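Local structure of glucosamine-6-phosphate deaminase (Bacillus subtilis, 2BKV) at residues L32-G37 and I61-L66; I128-I133 and L194-G199; G134-I139 and T156-T161. The protein is an enzyme of the glucosamine-6-phosphate isomerase/6-phosphogluconolactonase family, with a central beta sheet flanked by helices in a Rossmann-like core. All coordinates share one frame; numbering follows the deposited sequence. Where two conformers were deposited one is given.

Contact 1 (L32-G37 and I61-L66); sequences LGLATG and ITTVNL. With PGA (2-phosphoglycolic acid), chain C.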
ATOM      1  N   LEU A  32      -7.132  -2.047  -8.864  1.00  7.12           N
ATOM      2  CA  LEU A  32      -6.074  -2.467  -7.963  1.00  6.41           C
ATOM      3  C   LEU A  32      -5.721  -1.335  -7.030  1.00  5.93           C
ATOM      4  O   LEU A  32      -5.386  -0.240  -7.476  1.00  7.83           O
ATOM      5  CB  LEU A  32      -4.788  -2.849  -8.726  1.00  6.14           C
ATOM      6  CG  LEU A  32      -4.954  -3.729  -9.940  1.00  8.78           C
ATOM      7  CD1 LEU A  32      -3.531  -3.986 -10.513  1.00 10.62           C
ATOM      8  CD2 LEU A  32      -5.648  -5.042  -9.607  1.00 10.77           C
ATOM      9  N   GLY A  33      -5.685  -1.631  -5.737  1.00  5.33           N
ATOM     10  CA  GLY A  33      -5.189  -0.725  -4.726  1.00  5.46           C
ATOM     11  C   GLY A  33      -3.722  -1.050  -4.499  1.00  5.33           C
ATOM     12  O   GLY A  33      -3.367  -2.210  -4.242  1.00  4.69           O
ATOM     13  N   LEU A  34      -2.859  -0.043  -4.625  1.00  6.59           N
ATOM     14  CA  LEU A  34      -1.438  -0.246  -4.607  1.00  6.80           C
ATOM     15  C   LEU A  34      -0.763   0.531  -3.493  1.00  7.28           C
ATOM     16  O   LEU A  34      -1.334   1.493  -2.923  1.00  8.05           O
ATOM     17  CB  LEU A  34      -0.864   0.188  -5.942  1.00  7.21           C
ATOM     18  CG  LEU A  34      -1.408  -0.615  -7.139  1.00  8.84           C
ATOM     19  CD1 LEU A  34      -0.844  -0.128  -8.454  1.00 12.34           C
ATOM     20  CD2 LEU A  34      -1.193  -2.118  -6.982  1.00  8.79           C
ATOM     21  N   ALA A  35       0.491   0.172  -3.241  1.00  8.31           N
ATOM     22  CA  ALA A  35       1.291   0.720  -2.121  1.00  8.84           C
ATOM     23  C   ALA A  35       2.730   0.962  -2.557  1.00  8.51           C
ATOM     24  O   ALA A  35       3.165   0.467  -3.608  1.00  9.13           O
ATOM     25  CB  ALA A  35       1.240  -0.220  -1.007  1.00 11.27           C
ATOM     26  N   THR A  36       3.437   1.765  -1.766  1.00  9.27           N
ATOM     27  CA  THR A  36       4.831   2.084  -2.088  1.00  9.07           C
ATOM     28  C   THR A  36       5.724   1.604  -0.957  1.00  9.56           C
ATOM     29  O   THR A  36       5.301   0.722  -0.206  1.00 10.29           O
ATOM     30  CB  THR A  36       5.020   3.589  -2.374  1.00 10.28           C
ATOM     31  OG1 THR A  36       4.900   4.288  -1.158  1.00 13.81           O
ATOM     32  CG2 THR A  36       3.999   4.129  -3.371  1.00 11.62           C
ATOM     33  N   GLY A  37       6.958   2.097  -0.927  1.00 10.38           N
ATOM     34  CA  GLY A  37       7.940   1.696   0.047  1.00  8.55           C
ATOM     35  C   GLY A  37       8.820   0.546  -0.456  1.00  8.68           C
ATOM     36  O   GLY A  37       8.709   0.109  -1.604  1.00  9.31           O
ATOM     37  N   ILE A  61      -6.794  -2.121 -16.747  1.00  9.89           N
ATOM     38  CA  ILE A  61      -6.794  -1.938 -15.305  1.00  9.08           C
ATOM     39  C   ILE A  61      -6.988  -0.463 -14.884  1.00  8.13           C
ATOM     40  O   ILE A  61      -6.731   0.444 -15.660  1.00  8.71           O
ATOM     41  CB  ILE A  61      -5.494  -2.459 -14.617  1.00  9.94           C
ATOM     42  CG1 ILE A  61      -4.285  -1.591 -14.904  1.00 10.10           C
ATOM     43  CG2 ILE A  61      -5.267  -3.915 -14.905  1.00 12.42           C
ATOM     44  CD1 ILE A  61      -3.118  -1.822 -13.943  1.00 11.57           C
ATOM     45  N   THR A  62      -7.495  -0.274 -13.673  1.00  6.63           N
ATOM     46  CA  THR A  62      -7.537   0.990 -12.976  1.00  6.00           C
ATOM     47  C   THR A  62      -6.746   0.775 -11.683  1.00  4.68           C
ATOM     48  O   THR A  62      -6.760  -0.356 -11.105  1.00  7.15           O
ATOM     49  CB  THR A  62      -8.962   1.359 -12.652  1.00  6.09           C
ATOM     50  OG1 THR A  62      -9.667   1.491 -13.893  1.00 10.02           O
ATOM     51  CG2 THR A  62      -9.060   2.615 -11.806  1.00  7.13           C
ATOM     52  N   THR A  63      -6.019   1.801 -11.242  1.00  5.50           N
ATOM     53  CA  THR A  63      -5.345   1.699  -9.940  1.00  6.67           C
ATOM     54  C   THR A  63      -5.641   2.888  -9.058  1.00  5.75           C
ATOM     55  O   THR A  63      -5.842   4.004  -9.546  1.00  6.53           O
ATOM     56  CB  THR A  63      -3.817   1.477 -10.082  1.00  7.62           C
ATOM     57  OG1 THR A  63      -3.178   2.659 -10.576  1.00  8.61           O
ATOM     58  CG2 THR A  63      -3.532   0.357 -11.017  1.00  9.28           C
ATOM     59  N   VAL A  64      -5.601   2.615  -7.762  1.00  5.99           N
ATOM     60  CA  VAL A  64      -5.692   3.593  -6.729  1.00  6.13           C
ATOM     61  C   VAL A  64      -4.548   3.395  -5.739  1.00  5.63           C
ATOM     62  O   VAL A  64      -4.324   2.297  -5.287  1.00  7.67           O
ATOM     63  CB  VAL A  64      -7.119   3.481  -6.125  1.00  7.74           C
ATOM     64  CG1 VAL A  64      -7.189   3.905  -4.772  0.50  8.44           C
ATOM     65  CG2 VAL A  64      -8.088   4.276  -6.945  0.50  5.99           C
ATOM     66  N   ASN A  65      -3.841   4.458  -5.418  1.00  5.54           N
ATOM     67  CA  ASN A  65      -2.814   4.383  -4.395  1.00  5.64           C
ATOM     68  C   ASN A  65      -3.277   4.776  -2.992  1.00  6.66           C
ATOM     69  O   ASN A  65      -4.210   5.546  -2.833  1.00  7.06           O
ATOM     70  CB  ASN A  65      -1.558   5.179  -4.772  1.00  5.37           C
ATOM     71  CG  ASN A  65      -0.501   4.333  -5.390  1.00  7.25           C
ATOM     72  OD1 ASN A  65       0.535   3.998  -4.747  1.00 11.04           O
ATOM     73  ND2 ASN A  65      -0.753   3.929  -6.603  1.00  6.47           N
ATOM     74  N   LEU A  66      -2.617   4.203  -2.000  1.00  7.64           N
ATOM     75  CA  LEU A  66      -2.903   4.455  -0.562  1.00  8.83           C
ATOM     76  C   LEU A  66      -2.714   5.887  -0.142  1.00 10.22           C
ATOM     77  O   LEU A  66      -3.523   6.420   0.600  1.00 10.98           O
ATOM     78  CB  LEU A  66      -2.040   3.586   0.332  1.00 11.24           C
ATOM     79  CG  LEU A  66      -2.391   2.129   0.420  1.00 12.61           C
ATOM     80  CD1 LEU A  66      -1.283   1.354   1.123  1.00 14.17           C
ATOM     81  CD2 LEU A  66      -3.694   1.928   1.142  1.00 13.56           C
TER
HETATM   82  P   PGA C1242       8.230  -0.164   3.827  1.00 16.86           P
HETATM   83  O1P PGA C1242       7.014   0.771   4.355  1.00 17.96           O
HETATM   84  O2P PGA C1242       9.225   0.900   3.264  1.00 15.88           O
HETATM   85  O3P PGA C1242       8.764  -0.851   5.077  1.00 18.81           O
HETATM   86  O4P PGA C1242       7.578  -1.100   2.816  1.00 15.83           O
HETATM   87  C2  PGA C1242       5.992   0.173   5.144  1.00 17.61           C
HETATM   88  C1  PGA C1242       4.885   1.171   5.348  1.00 16.07           C
HETATM   89  O1  PGA C1242       5.404   2.352   5.935  1.00 18.15           O
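Leu32 and Leu34 of one strand meet Thr63 and Asn65 of its parallel neighbour. Their side chains share one face of the sheet, while Gly33 and Val64 face the other. The axes of the short strand segments come within 4.6 Å and lie 31° apart. The main chains are joined by four hydrogen bonds. Thr62 O and Leu32 N are 2.8 Å apart, and the series continues through Leu32 O to Val64 N and Val64 O to Leu34 N. Gly33 CA makes a CA-H...O contact with Val64 O.

The tight part is the face of Leu34. Its CD1 lies 3.7 Å from Thr63 CG2, the two side chains crossing at a slant. Thr63 OG1 sits between the backbone N and the carbonyl carbon (chi1 70°) and bonds His99 ND1, which leaves CG2 for Leu34. The Asn65 amide reaches along the other strand. Its ND2 is 3.8 Å from Leu34 CB, and its OD1 is 3.7 Å from Thr36 CG2. Leu130 and Met84 also touch Leu34.

The strands part beyond Leu34. The bond from Leu66 N to Leu34 O lengthens to 3.1 Å and bends to 147° at the hydrogen. Ala35 then keeps a single apolar touch, its CB 3.7 Å from Leu66 CD1. Gly37 is partly exposed and has left the other segment altogether. It turns instead to the ligand, its CA 3.6 Å from O2P of 2-phosphoglycolic acid. Its phi is positive, a conformation that suits glycine. Gly38 N and Thr39 OG1 bond the same ligand. This is a beta-alpha-beta unit, strands 31-34 and 62-69 linked by helix 41-53, with the glycine-containing loop after its first strand reaching a phosphate site, as in Rossmann-like folds.

Contact 2 (I128-I133 and L194-G199); sequences IQLLGI and LLLISG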
ATOM      1  N   ILE A 128      -8.536  -5.674  -5.142  1.00  6.38           N
ATOM      2  CA  ILE A 128      -7.488  -6.071  -4.234  1.00  7.16           C
ATOM      3  C   ILE A 128      -6.793  -4.838  -3.740  1.00  6.86           C
ATOM      4  O   ILE A 128      -6.668  -3.872  -4.482  1.00  7.53           O
ATOM      5  CB  ILE A 128      -6.504  -7.019  -4.875  1.00  7.01           C
ATOM      6  CG1 ILE A 128      -5.667  -7.729  -3.810  1.00  8.17           C
ATOM      7  CG2 ILE A 128      -5.639  -6.367  -5.942  1.00  9.93           C
ATOM      8  CD1 ILE A 128      -4.877  -8.872  -4.325  1.00 11.32           C
ATOM      9  N   GLN A 129      -6.327  -4.873  -2.495  1.00  5.54           N
ATOM     10  CA  GLN A 129      -5.523  -3.775  -1.952  1.00  6.14           C
ATOM     11  C   GLN A 129      -4.225  -4.366  -1.409  1.00  6.40           C
ATOM     12  O   GLN A 129      -4.245  -5.162  -0.509  1.00  6.12           O
ATOM     13  CB  GLN A 129      -6.297  -3.066  -0.869  1.00  7.22           C
ATOM     14  CG  GLN A 129      -5.569  -1.964  -0.195  1.00  6.78           C
ATOM     15  CD  GLN A 129      -5.250  -0.805  -1.102  1.00  6.41           C
ATOM     16  OE1 GLN A 129      -6.151  -0.123  -1.562  1.00  9.80           O
ATOM     17  NE2 GLN A 129      -3.944  -0.539  -1.317  1.00  7.61           N
ATOM     18  N   LEU A 130      -3.106  -3.990  -1.998  1.00  6.36           N
ATOM     19  CA  LEU A 130      -1.776  -4.306  -1.472  1.00  6.94           C
ATOM     20  C   LEU A 130      -1.474  -3.358  -0.320  1.00  6.76           C
ATOM     21  O   LEU A 130      -1.732  -2.153  -0.379  1.00  7.51           O
ATOM     22  CB  LEU A 130      -0.734  -4.155  -2.578  1.00  8.04           C
ATOM     23  CG  LEU A 130      -0.448  -5.321  -3.518  0.50 12.01           C
ATOM     24  CD1 LEU A 130       0.310  -4.809  -4.727  0.50 13.23           C
ATOM     25  CD2 LEU A 130       0.371  -6.377  -2.804  0.50 14.94           C
ATOM     26  N   LEU A 131      -0.930  -3.912   0.751  1.00  5.86           N
ATOM     27  CA  LEU A 131      -0.556  -3.128   1.919  1.00  6.70           C
ATOM     28  C   LEU A 131       0.810  -3.544   2.412  1.00  7.03           C
ATOM     29  O   LEU A 131       1.216  -4.675   2.226  1.00  6.37           O
ATOM     30  CB  LEU A 131      -1.507  -3.402   3.085  1.00  7.68           C
ATOM     31  CG  LEU A 131      -2.928  -2.976   2.982  1.00  9.71           C
ATOM     32  CD1 LEU A 131      -3.678  -3.472   4.235  1.00  9.92           C
ATOM     33  CD2 LEU A 131      -3.061  -1.482   2.872  1.00  9.43           C
ATOM     34  N   GLY A 132       1.476  -2.618   3.107  1.00  7.68           N
ATOM     35  CA  GLY A 132       2.602  -2.901   3.986  1.00  9.26           C
ATOM     36  C   GLY A 132       2.201  -2.607   5.424  1.00  8.80           C
ATOM     37  O   GLY A 132       1.075  -2.195   5.697  1.00 10.22           O
ATOM     38  N   ILE A 133       3.114  -2.836   6.352  1.00 10.64           N
ATOM     39  CA  ILE A 133       2.849  -2.603   7.748  1.00 10.71           C
ATOM     40  C   ILE A 133       4.026  -1.810   8.308  1.00 10.97           C
ATOM     41  O   ILE A 133       5.177  -2.021   7.945  1.00 11.50           O
ATOM     42  CB  ILE A 133       2.614  -3.914   8.517  1.00 11.78           C
ATOM     43  CG1 ILE A 133       2.009  -3.690   9.898  1.00 11.24           C
ATOM     44  CG2 ILE A 133       3.900  -4.701   8.614  1.00 12.63           C
ATOM     45  CD1 ILE A 133       1.482  -4.959  10.552  1.00 11.13           C
ATOM     46  N   LEU A 194      -4.058  -7.930   0.506  1.00  4.27           N
ATOM     47  CA  LEU A 194      -2.796  -8.633   0.480  1.00  4.91           C
ATOM     48  C   LEU A 194      -1.756  -7.802   1.239  1.00  5.40           C
ATOM     49  O   LEU A 194      -1.312  -6.754   0.766  1.00  5.65           O
ATOM     50  CB  LEU A 194      -2.408  -8.832  -0.973  1.00  7.23           C
ATOM     51  CG  LEU A 194      -1.036  -9.387  -1.226  1.00  8.28           C
ATOM     52  CD1 LEU A 194      -0.914 -10.699  -0.517  1.00  9.65           C
ATOM     53  CD2 LEU A 194      -0.821  -9.518  -2.707  1.00  8.27           C
ATOM     54  N   LEU A 195      -1.373  -8.305   2.396  1.00  4.80           N
ATOM     55  CA  LEU A 195      -0.470  -7.637   3.299  1.00  5.43           C
ATOM     56  C   LEU A 195       0.886  -8.290   3.151  1.00  4.91           C
ATOM     57  O   LEU A 195       1.018  -9.490   3.294  1.00  6.60           O
ATOM     58  CB  LEU A 195      -0.990  -7.725   4.749  1.00  6.15           C
ATOM     59  CG  LEU A 195      -0.042  -7.157   5.798  1.00  5.72           C
ATOM     60  CD1 LEU A 195       0.234  -5.729   5.559  1.00  7.23           C
ATOM     61  CD2 LEU A 195      -0.582  -7.355   7.208  1.00  8.75           C
ATOM     62  N   LEU A 196       1.882  -7.506   2.758  1.00  5.35           N
ATOM     63  CA  LEU A 196       3.236  -7.999   2.553  1.00  6.23           C
ATOM     64  C   LEU A 196       4.135  -7.540   3.689  1.00  5.98           C
ATOM     65  O   LEU A 196       4.169  -6.351   3.983  1.00  6.16           O
ATOM     66  CB  LEU A 196       3.825  -7.410   1.281  1.00  6.71           C
ATOM     67  CG  LEU A 196       3.002  -7.603   0.026  1.00  8.29           C
ATOM     68  CD1 LEU A 196       3.727  -7.000  -1.161  1.00 12.08           C
ATOM     69  CD2 LEU A 196       2.728  -9.043  -0.156  1.00 10.60           C
ATOM     70  N   ILE A 197       4.930  -8.437   4.248  1.00  5.88           N
ATOM     71  CA  ILE A 197       5.791  -8.090   5.367  1.00  7.47           C
ATOM     72  C   ILE A 197       7.131  -8.791   5.245  1.00  7.08           C
ATOM     73  O   ILE A 197       7.196 -10.024   5.172  1.00  8.35           O
ATOM     74  CB  ILE A 197       5.187  -8.496   6.682  1.00  7.03           C
ATOM     75  CG1 ILE A 197       3.723  -8.107   6.776  1.00  7.50           C
ATOM     76  CG2 ILE A 197       5.975  -7.898   7.818  1.00  8.26           C
ATOM     77  CD1 ILE A 197       3.050  -8.519   8.064  1.00  9.74           C
ATOM     78  N   SER A 198       8.181  -7.986   5.274  1.00  8.36           N
ATOM     79  CA  SER A 198       9.537  -8.448   5.076  1.00 10.46           C
ATOM     80  C   SER A 198      10.527  -7.790   6.036  1.00 11.93           C
ATOM     81  O   SER A 198      10.455  -6.606   6.321  1.00 12.69           O
ATOM     82  CB  SER A 198       9.967  -8.179   3.635  1.00 11.65           C
ATOM     83  OG  SER A 198      11.304  -8.577   3.412  1.00 16.07           O
ATOM     84  N   GLY A 199      11.471  -8.579   6.512  1.00 12.54           N
ATOM     85  CA  GLY A 199      12.577  -8.046   7.279  1.00 13.75           C
ATOM     86  C   GLY A 199      12.407  -8.094   8.779  1.00 14.44           C
ATOM     87  O   GLY A 199      11.311  -8.023   9.318  1.00 15.14           O
TER
HETATM   88  O   HOH W   1       5.451  -4.138   5.143  1.00  9.89           O
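Two neighbouring parallel strands of the central sheet meet here, Leu130 beside Leu194 and Leu131 beside Leu195. Three hydrogen bonds stitch them together: Leu194 N to Gln129 O, Leu131 N to Leu194 O, and Leu196 N to Leu131 O at 3.0 Å. On one face Leu130 and Leu194 lie side by side and point the same way. Leu130 was modelled in two conformers, so the very close approach of its CD2 to Leu194 CD2 is doubtful. In this conformer CD2 also nears Leu196 CD1.

On the other face Leu195 CG is anti to its backbone N (chi1 175°). This brings Leu195 CD1 within 3.8 Å of Leu131 CB and 3.6 Å from Gly132 O. Further on, Ile133 CG2 rests 3.9 Å from Ile197 CG1, and their side chains meet at an oblique angle.

The backbones have separated by then. A water bridges them, accepting from Ile133 N at 2.9 Å and donating to Leu196 O at 2.8 Å. Ile133 also touches the bound 2-phosphoglycolic acid. The chemistry implies that direct backbone bonds and aliphatic packing hold the strands, and that one water takes over where they diverge near the ligand.

Contact 3 (G134-I139 and T156-T161); sequences GRNGHI and TLNEQT. With PGA (2-phosphoglycolic acid), chain C.
Asn136 sits in a type I turn from Gly134 to Gly137, with its CA 8.0 Å from the CA of Gln160 in the first turn of helix 159-165. Gly137 N bonds Gly134 O to close the turn, and Gly134 N bonds His138 O. The Asn136 side chain adds an Asx turn: OD1 accepts from His138 N at 3.0 Å, the donor lying above the carbonyl plane. Its CG stands between the backbone N and the carbonyl carbon (chi1 65°), which folds the amide back over the turn.

The other end of this amide faces the helix start. Asn136 ND2 and Asn158 ND2 are 3.7 Å apart, with the amide planes 83° apart. Two donors cannot bond each other, and water accepts from both, though at one of the two sites the bond from Asn158 is weak. The two modelled water sites are too close together to be filled at once, and are probably alternatives. Glu143 also ties the segments: OE1 takes Asn136 ND2, while OE2 takes Thr161 OG1 and Asn158 N.

At the exposed rim Gln160 OE1 lies 3.2 Å above the plane of the Arg135 guanidinium, toward its edge. Arg135 has a second conformer, so this contact may be partial.

Deeper in, Thr161 OG1 approaches the His138 ring obliquely, 3.4 Å from CE1. Gly134 CA covers one ring face, over its centre. ND1 has a weak hydrogen bond to Glu143 OE1. NE2 points along the ring plane to O1 of 2-phosphoglycolic acid, at 2.8 Å and a nearly straight 172°. A glycine-rich turn thus presents His138 at the ligand site, with Glu143 behind it as a second-shell residue. This is a ligand-binding loop following a parallel strand of an alpha/beta fold.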
ATOM      1  N   GLY A 134       3.718  -0.814   9.098  1.00 10.45           N
ATOM      2  CA  GLY A 134       4.764  -0.111   9.827  1.00 12.28           C
ATOM      3  C   GLY A 134       5.323  -0.915  10.975  1.00 13.44           C
ATOM      4  O   GLY A 134       4.700  -1.864  11.470  1.00 12.71           O
ATOM      5  N   ARG A 135       6.500  -0.504  11.449  1.00 15.37           N
ATOM      6  CA  ARG A 135       7.034  -1.058  12.689  1.00 16.98           C
ATOM      7  C   ARG A 135       6.045  -0.943  13.846  1.00 15.64           C
ATOM      8  O   ARG A 135       6.004  -1.819  14.695  1.00 18.78           O
ATOM      9  CB  ARG A 135       8.316  -0.340  13.093  1.00 16.77           C
ATOM     10  CG  ARG A 135       9.583  -0.771  12.399  0.50 19.58           C
ATOM     11  CD  ARG A 135      10.817  -0.260  13.171  0.50 21.38           C
ATOM     12  NE  ARG A 135      10.616  -0.246  14.626  0.50 23.12           N
ATOM     13  CZ  ARG A 135      11.424   0.351  15.503  0.50 24.60           C
ATOM     14  NH1 ARG A 135      12.513   0.992  15.089  0.50 27.21           N
ATOM     15  NH2 ARG A 135      11.143   0.312  16.803  0.50 26.10           N
ATOM     16  N   ASN A 136       5.253   0.132  13.862  1.00 14.62           N
ATOM     17  CA  ASN A 136       4.251   0.396  14.883  1.00 14.93           C
ATOM     18  C   ASN A 136       2.844  -0.115  14.537  1.00 13.49           C
ATOM     19  O   ASN A 136       1.879   0.219  15.214  1.00 13.25           O
ATOM     20  CB  ASN A 136       4.194   1.910  15.161  1.00 14.90           C
ATOM     21  CG  ASN A 136       3.710   2.714  13.985  1.00 15.51           C
ATOM     22  OD1 ASN A 136       3.437   2.174  12.915  1.00 15.64           O
ATOM     23  ND2 ASN A 136       3.570   4.036  14.187  1.00 15.31           N
ATOM     24  N   GLY A 137       2.729  -0.897  13.468  1.00 12.67           N
ATOM     25  CA  GLY A 137       1.415  -1.422  13.053  1.00 10.71           C
ATOM     26  C   GLY A 137       0.636  -0.530  12.119  1.00  9.69           C
ATOM     27  O   GLY A 137      -0.491  -0.884  11.770  1.00  9.56           O
ATOM     28  N   HIS A 138       1.195   0.607  11.682  1.00  8.37           N
ATOM     29  CA  HIS A 138       0.428   1.460  10.781  1.00  9.45           C
ATOM     30  C   HIS A 138       0.171   0.768   9.468  1.00  9.42           C
ATOM     31  O   HIS A 138       0.913  -0.114   9.066  1.00  8.76           O
ATOM     32  CB  HIS A 138       1.039   2.839  10.563  1.00 10.51           C
ATOM     33  CG  HIS A 138       2.290   2.897   9.750  1.00 11.28           C
ATOM     34  ND1 HIS A 138       3.426   3.499  10.237  1.00 16.31           N
ATOM     35  CD2 HIS A 138       2.565   2.563   8.466  1.00 14.68           C
ATOM     36  CE1 HIS A 138       4.367   3.477   9.314  1.00 17.28           C
ATOM     37  NE2 HIS A 138       3.871   2.920   8.227  1.00 15.95           N
ATOM     38  N   ILE A 139      -0.910   1.165   8.831  1.00  8.97           N
ATOM     39  CA  ILE A 139      -1.297   0.731   7.505  1.00  8.78           C
ATOM     40  C   ILE A 139      -1.689   1.999   6.729  1.00 10.39           C
ATOM     41  O   ILE A 139      -2.331   2.888   7.255  1.00  9.68           O
ATOM     42  CB  ILE A 139      -2.432  -0.372   7.669  1.00 10.19           C
ATOM     43  CG1 ILE A 139      -2.054  -1.702   7.017  0.50 13.91           C
ATOM     44  CG2 ILE A 139      -3.847   0.207   7.454  0.50 12.06           C
ATOM     45  CD1 ILE A 139      -1.180  -2.531   7.896  0.50 14.30           C
ATOM     46  N   THR A 156      -0.605  13.895  10.290  1.00 13.03           N
ATOM     47  CA  THR A 156       0.733  14.284  10.696  1.00 14.52           C
ATOM     48  C   THR A 156       1.466  13.014  11.015  1.00 14.86           C
ATOM     49  O   THR A 156       1.006  12.238  11.837  1.00 16.70           O
ATOM     50  CB  THR A 156       0.674  15.195  11.927  1.00 14.87           C
ATOM     51  OG1 THR A 156       0.104  14.490  13.031  1.00 23.26           O
ATOM     52  CG2 THR A 156      -0.144  16.392  11.628  1.00 14.54           C
ATOM     53  N   LEU A 157       2.585  12.798  10.321  1.00 14.74           N
ATOM     54  CA  LEU A 157       3.386  11.587  10.441  1.00 15.42           C
ATOM     55  C   LEU A 157       4.007  11.457  11.822  1.00 16.06           C
ATOM     56  O   LEU A 157       4.421  12.458  12.365  1.00 17.39           O
ATOM     57  CB  LEU A 157       4.468  11.595   9.364  1.00 15.97           C
ATOM     58  CG  LEU A 157       3.918  11.537   7.926  1.00 15.47           C
ATOM     59  CD1 LEU A 157       5.078  11.486   6.955  1.00 19.51           C
ATOM     60  CD2 LEU A 157       2.997  10.362   7.701  1.00 18.59           C
ATOM     61  N   ASN A 158       4.026  10.244  12.385  1.00 16.84           N
ATOM     62  CA  ASN A 158       4.719   9.989  13.649  1.00 17.50           C
ATOM     63  C   ASN A 158       6.212  10.060  13.398  1.00 17.10           C
ATOM     64  O   ASN A 158       6.690   9.819  12.274  1.00 16.46           O
ATOM     65  CB  ASN A 158       4.393   8.610  14.237  1.00 17.79           C
ATOM     66  CG  ASN A 158       3.005   8.526  14.825  1.00 19.86           C
ATOM     67  OD1 ASN A 158       2.157   9.408  14.647  1.00 23.30           O
ATOM     68  ND2 ASN A 158       2.756   7.436  15.525  1.00 23.13           N
ATOM     69  N   GLU A 159       6.955  10.367  14.463  1.00 17.57           N
ATOM     70  CA  GLU A 159       8.411  10.458  14.366  1.00 18.06           C
ATOM     71  C   GLU A 159       9.041   9.144  13.917  1.00 17.59           C
ATOM     72  O   GLU A 159       9.980   9.154  13.117  1.00 17.64           O
ATOM     73  CB  GLU A 159       9.016  10.905  15.684  1.00 18.95           C
ATOM     74  CG  GLU A 159       8.826  12.391  15.961  1.00 23.01           C
ATOM     75  CD  GLU A 159       9.860  13.235  15.257  1.00 27.35           C
ATOM     76  OE1 GLU A 159       9.777  13.346  14.007  1.00 27.16           O
ATOM     77  OE2 GLU A 159      10.753  13.781  15.969  1.00 30.52           O
ATOM     78  N   GLN A 160       8.534   8.013  14.402  1.00 17.75           N
ATOM     79  CA  GLN A 160       9.041   6.702  13.959  1.00 18.30           C
ATOM     80  C   GLN A 160       8.899   6.534  12.434  1.00 16.73           C
ATOM     81  O   GLN A 160       9.749   5.942  11.776  1.00 17.30           O
ATOM     82  CB  GLN A 160       8.297   5.579  14.703  1.00 19.03           C
ATOM     83  CG  GLN A 160       9.108   4.351  15.009  1.00 23.14           C
ATOM     84  CD  GLN A 160       8.394   3.423  15.986  1.00 24.32           C
ATOM     85  OE1 GLN A 160       8.293   2.226  15.745  1.00 30.54           O
ATOM     86  NE2 GLN A 160       7.881   3.979  17.083  1.00 30.43           N
ATOM     87  N   THR A 161       7.817   7.050  11.868  1.00 15.20           N
ATOM     88  CA  THR A 161       7.611   6.944  10.422  1.00 14.84           C
ATOM     89  C   THR A 161       8.589   7.814   9.613  1.00 14.07           C
ATOM     90  O   THR A 161       9.166   7.372   8.621  1.00 13.96           O
ATOM     91  CB  THR A 161       6.157   7.284  10.098  1.00 13.51           C
ATOM     92  OG1 THR A 161       5.331   6.387  10.842  1.00 15.30           O
ATOM     93  CG2 THR A 161       5.853   7.168   8.613  1.00 15.63           C
TER
HETATM   94  P   PGA C1242       8.230  -0.164   3.827  1.00 16.86           P
HETATM   95  O1P PGA C1242       7.014   0.771   4.355  1.00 17.96           O
HETATM   96  O2P PGA C1242       9.225   0.900   3.264  1.00 15.88           O
HETATM   97  O3P PGA C1242       8.764  -0.851   5.077  1.00 18.81           O
HETATM   98  O4P PGA C1242       7.578  -1.100   2.816  1.00 15.83           O
HETATM   99  C2  PGA C1242       5.992   0.173   5.144  1.00 17.61           C
HETATM  100  C1  PGA C1242       4.885   1.171   5.348  1.00 16.07           C
HETATM  101  O1  PGA C1242       5.404   2.352   5.935  1.00 18.15           O
HETATM  102  O   HOH W   2       3.974   4.744  17.214  0.50 19.37           O
HETATM  103  O   HOH W   3       4.893   5.316  16.421  0.50 24.85           O

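Contacts 1 and 2 belong to the buried sheet core, and contact 3 lies farther out and is partly exposed. Contacts 1 and 2 are adjacent: strands 31-34 and 128-131 are neighbours, and Gly33 N and O probably bond Ile128 O and Leu130 N. Contact 3 is nested within the chain loop that contact 2 closes, and Ile139, modelled in two conformers, lies beside Leu131. The two core contacts rely chiefly on backbone bonds and mostly aliphatic packing. Contact 3 relies on side-chain amides, water and Glu143; contact 2 uses a single water bridge at its end. All three approach 2-phosphoglycolic acid, through Gly37 in contact 1, Ile133 in contact 2 and His138 in contact 3.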